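Long-range contact in putative gamma-glutamylcyclotransferase YkqA (Bacillus subtilis, PDB 2QIK), which probably acts as a gamma-glutamylcyclotransferase, releasing the gamma-glutamyl group of its substrates as 5-oxoproline: residues T10-E15 against Y57-E62. Residues are numbered along the deposited sequence; the frame is centred on the assembly and turned at random.
Sequences TLRKHE and YGEVYE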
loop_
_atom_site.group_PDB
_atom_site.type_symbol
_atom_site.label_atom_id
_atom_site.label_comp_id
_atom_site.label_asym_id
_atom_site.label_seq_id
_atom_site.Cartn_x
_atom_site.Cartn_y
_atom_site.Cartn_z
ATOM N N THR A 10 -6.801 -14.169 -5.710
ATOM C CA THR A 10 -6.838 -14.151 -7.155
ATOM C C THR A 10 -7.773 -13.163 -7.783
ATOM O O THR A 10 -7.707 -12.938 -9.000
ATOM C CB THR A 10 -7.174 -15.539 -7.759
ATOM O OG1 THR A 10 -8.549 -15.844 -7.566
ATOM C CG2 THR A 10 -6.300 -16.638 -7.157
ATOM N N LEU A 11 -8.641 -12.551 -7.004
ATOM C CA LEU A 11 -9.558 -11.484 -7.425
ATOM C C LEU A 11 -8.980 -10.090 -7.276
ATOM O O LEU A 11 -9.611 -9.142 -7.728
ATOM C CB LEU A 11 -10.852 -11.568 -6.676
ATOM C CG LEU A 11 -11.706 -12.816 -6.924
ATOM C CD1 LEU A 11 -12.890 -12.851 -5.942
ATOM C CD2 LEU A 11 -12.176 -12.838 -8.349
ATOM N N ARG A 12 -7.834 -9.942 -6.596
ATOM C CA ARG A 12 -7.246 -8.631 -6.466
ATOM C C ARG A 12 -6.832 -8.080 -7.852
ATOM O O ARG A 12 -6.638 -8.837 -8.819
ATOM C CB ARG A 12 -6.017 -8.605 -5.524
ATOM C CG ARG A 12 -6.419 -8.806 -4.064
ATOM C CD ARG A 12 -5.199 -8.737 -3.135
ATOM N NE ARG A 12 -4.633 -7.403 -3.144
ATOM C CZ ARG A 12 -3.624 -7.047 -2.422
ATOM N NH1 ARG A 12 -3.063 -7.851 -1.541
ATOM N NH2 ARG A 12 -3.094 -5.846 -2.536
ATOM N N LYS A 13 -6.669 -6.781 -7.916
ATOM C CA LYS A 13 -6.320 -6.135 -9.182
ATOM C C LYS A 13 -5.067 -6.768 -9.719
ATOM O O LYS A 13 -4.130 -7.035 -8.981
ATOM C CB LYS A 13 -6.156 -4.617 -8.946
ATOM C CG LYS A 13 -6.155 -3.791 -10.186
ATOM C CD LYS A 13 -5.885 -2.291 -9.797
ATOM C CE LYS A 13 -6.207 -1.419 -10.956
ATOM N NZ LYS A 13 -5.951 0.035 -10.613
ATOM N N HIS A 14 -5.002 -6.968 -11.021
ATOM C CA HIS A 14 -3.859 -7.514 -11.684
ATOM C C HIS A 14 -3.530 -8.945 -11.300
ATOM O O HIS A 14 -2.408 -9.453 -11.599
ATOM C CB HIS A 14 -2.578 -6.671 -11.514
ATOM C CG HIS A 14 -2.798 -5.247 -11.854
ATOM N ND1 HIS A 14 -2.534 -4.165 -11.075
ATOM C CD2 HIS A 14 -3.349 -4.758 -12.992
ATOM C CE1 HIS A 14 -2.924 -3.065 -11.705
ATOM N NE2 HIS A 14 -3.383 -3.399 -12.886
ATOM N N GLU A 15 -4.510 -9.674 -10.797
ATOM C CA GLU A 15 -4.327 -11.107 -10.543
ATOM C C GLU A 15 -5.236 -11.867 -11.527
ATOM O O GLU A 15 -6.109 -11.306 -12.196
ATOM C CB GLU A 15 -4.782 -11.426 -9.114
ATOM C CG GLU A 15 -3.962 -10.707 -8.049
ATOM C CD GLU A 15 -2.576 -11.225 -7.804
ATOM O OE1 GLU A 15 -2.045 -12.083 -8.539
ATOM O OE2 GLU A 15 -2.001 -10.777 -6.788
ATOM N N TYR A 57 -4.757 -8.503 4.278
ATOM C CA TYR A 57 -4.820 -7.302 3.469
ATOM C C TYR A 57 -5.534 -7.589 2.134
ATOM O O TYR A 57 -5.467 -8.701 1.619
ATOM C CB TYR A 57 -3.435 -6.706 3.247
ATOM C CG TYR A 57 -2.912 -6.145 4.528
ATOM C CD1 TYR A 57 -2.190 -6.909 5.456
ATOM C CD2 TYR A 57 -3.289 -4.868 4.914
ATOM C CE1 TYR A 57 -1.844 -6.432 6.693
ATOM C CE2 TYR A 57 -2.920 -4.361 6.141
ATOM C CZ TYR A 57 -2.208 -5.142 7.048
ATOM O OH TYR A 57 -1.959 -4.616 8.319
ATOM N N GLY A 58 -6.250 -6.612 1.627
ATOM C CA GLY A 58 -6.941 -6.787 0.404
ATOM C C GLY A 58 -7.552 -5.482 -0.080
ATOM O O GLY A 58 -7.088 -4.397 0.251
ATOM N N GLU A 59 -8.598 -5.610 -0.907
ATOM C CA GLU A 59 -9.205 -4.494 -1.609
ATOM C C GLU A 59 -10.716 -4.634 -1.510
ATOM O O GLU A 59 -11.215 -5.765 -1.404
ATOM C CB GLU A 59 -8.828 -4.570 -3.108
ATOM C CG GLU A 59 -7.328 -4.529 -3.361
ATOM C CD GLU A 59 -6.885 -5.022 -4.709
ATOM O OE1 GLU A 59 -5.696 -5.446 -4.845
ATOM O OE2 GLU A 59 -7.625 -5.090 -5.657
ATOM N N VAL A 60 -11.429 -3.490 -1.500
ATOM C CA VAL A 60 -12.892 -3.500 -1.431
ATOM C C VAL A 60 -13.468 -3.016 -2.739
ATOM O O VAL A 60 -13.094 -1.951 -3.222
ATOM C CB VAL A 60 -13.401 -2.652 -0.296
ATOM C CG1 VAL A 60 -14.926 -2.608 -0.240
ATOM C CG2 VAL A 60 -12.830 -3.088 1.067
ATOM N N TYR A 61 -14.391 -3.796 -3.292
ATOM C CA TYR A 61 -15.123 -3.474 -4.507
ATOM C C TYR A 61 -16.613 -3.439 -4.237
ATOM O O TYR A 61 -17.120 -4.043 -3.297
ATOM C CB TYR A 61 -14.835 -4.556 -5.579
ATOM C CG TYR A 61 -13.457 -4.472 -6.130
ATOM C CD1 TYR A 61 -12.403 -5.070 -5.463
ATOM C CD2 TYR A 61 -13.151 -3.789 -7.287
ATOM C CE1 TYR A 61 -11.124 -4.964 -5.870
ATOM C CE2 TYR A 61 -11.865 -3.664 -7.725
ATOM C CZ TYR A 61 -10.816 -4.276 -6.975
ATOM O OH TYR A 61 -9.507 -4.101 -7.424
ATOM N N GLU A 62 -17.322 -2.707 -5.110
ATOM C CA GLU A 62 -18.767 -2.733 -5.086
ATOM C C GLU A 62 -19.257 -3.684 -6.196
ATOM O O GLU A 62 -19.095 -3.404 -7.365
ATOM C CB GLU A 62 -19.274 -1.349 -5.370
ATOM C CG GLU A 62 -20.720 -1.310 -5.492
ATOM C CD GLU A 62 -21.429 -0.924 -4.342
ATOM O OE1 GLU A 62 -21.199 -1.647 -3.288
ATOM O OE2 GLU A 62 -22.269 0.063 -4.594
HETATM O O HOH W 1 -3.923 -10.155 -0.027
HETATM O O HOH W 2 -3.532 -4.418 -5.182
#
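Glu-59 reaches from strand 55-63 to Arg-12 and Lys-13 in the loop that follows strand 3-7, and so ties the residues directly after Thr-10 and Leu-11, which probably bind substrate, to the adjacent sheet strand of the gamma-glutamylcyclotransferase fold. The charged link is a salt bridge: Arg-12 NE points almost straight at Glu-59 OE1 (2.8 Å, 176° at the hydrogen). The oxygen lies in the guanidinium plane, yet the guanidinium and carboxylate planes stand 87° apart, and the oxygen is met from above the carboxylate plane. A bend at chi3 (66°) sets the guanidinium with Gly-58 CA over one face and its edge toward Glu-59 OE1, while NH1 pairs with Asp-114.

Two further hydrogen bonds grip the other oxygen. Lys-13 N, inside the type II turn that Glu-15 N closes on Arg-12 O, meets the syn lone pair of Glu-59 OE2 at 3.0 Å, while Tyr-61 OH donates to the same atom at 2.8 Å, nearly along the C-O axis. An alanine in place of Glu-59 would probably leave Arg-12 NE, in a buried side chain, and Lys-13 N without their acceptor and the Tyr-61 hydroxyl without its partner.

Packing backs up the polar links: Arg-12 CB lies 3.2 Å from Glu-59 OE1, and Lys-13 CB touches Tyr-61 OH. The Lys-13 chain runs on, away from the strand, to a salt bridge between NZ and Asp-218. Water extends the polar link, bridging Arg-12 NH1 (2.9 Å) to Tyr-57 O (2.7 Å).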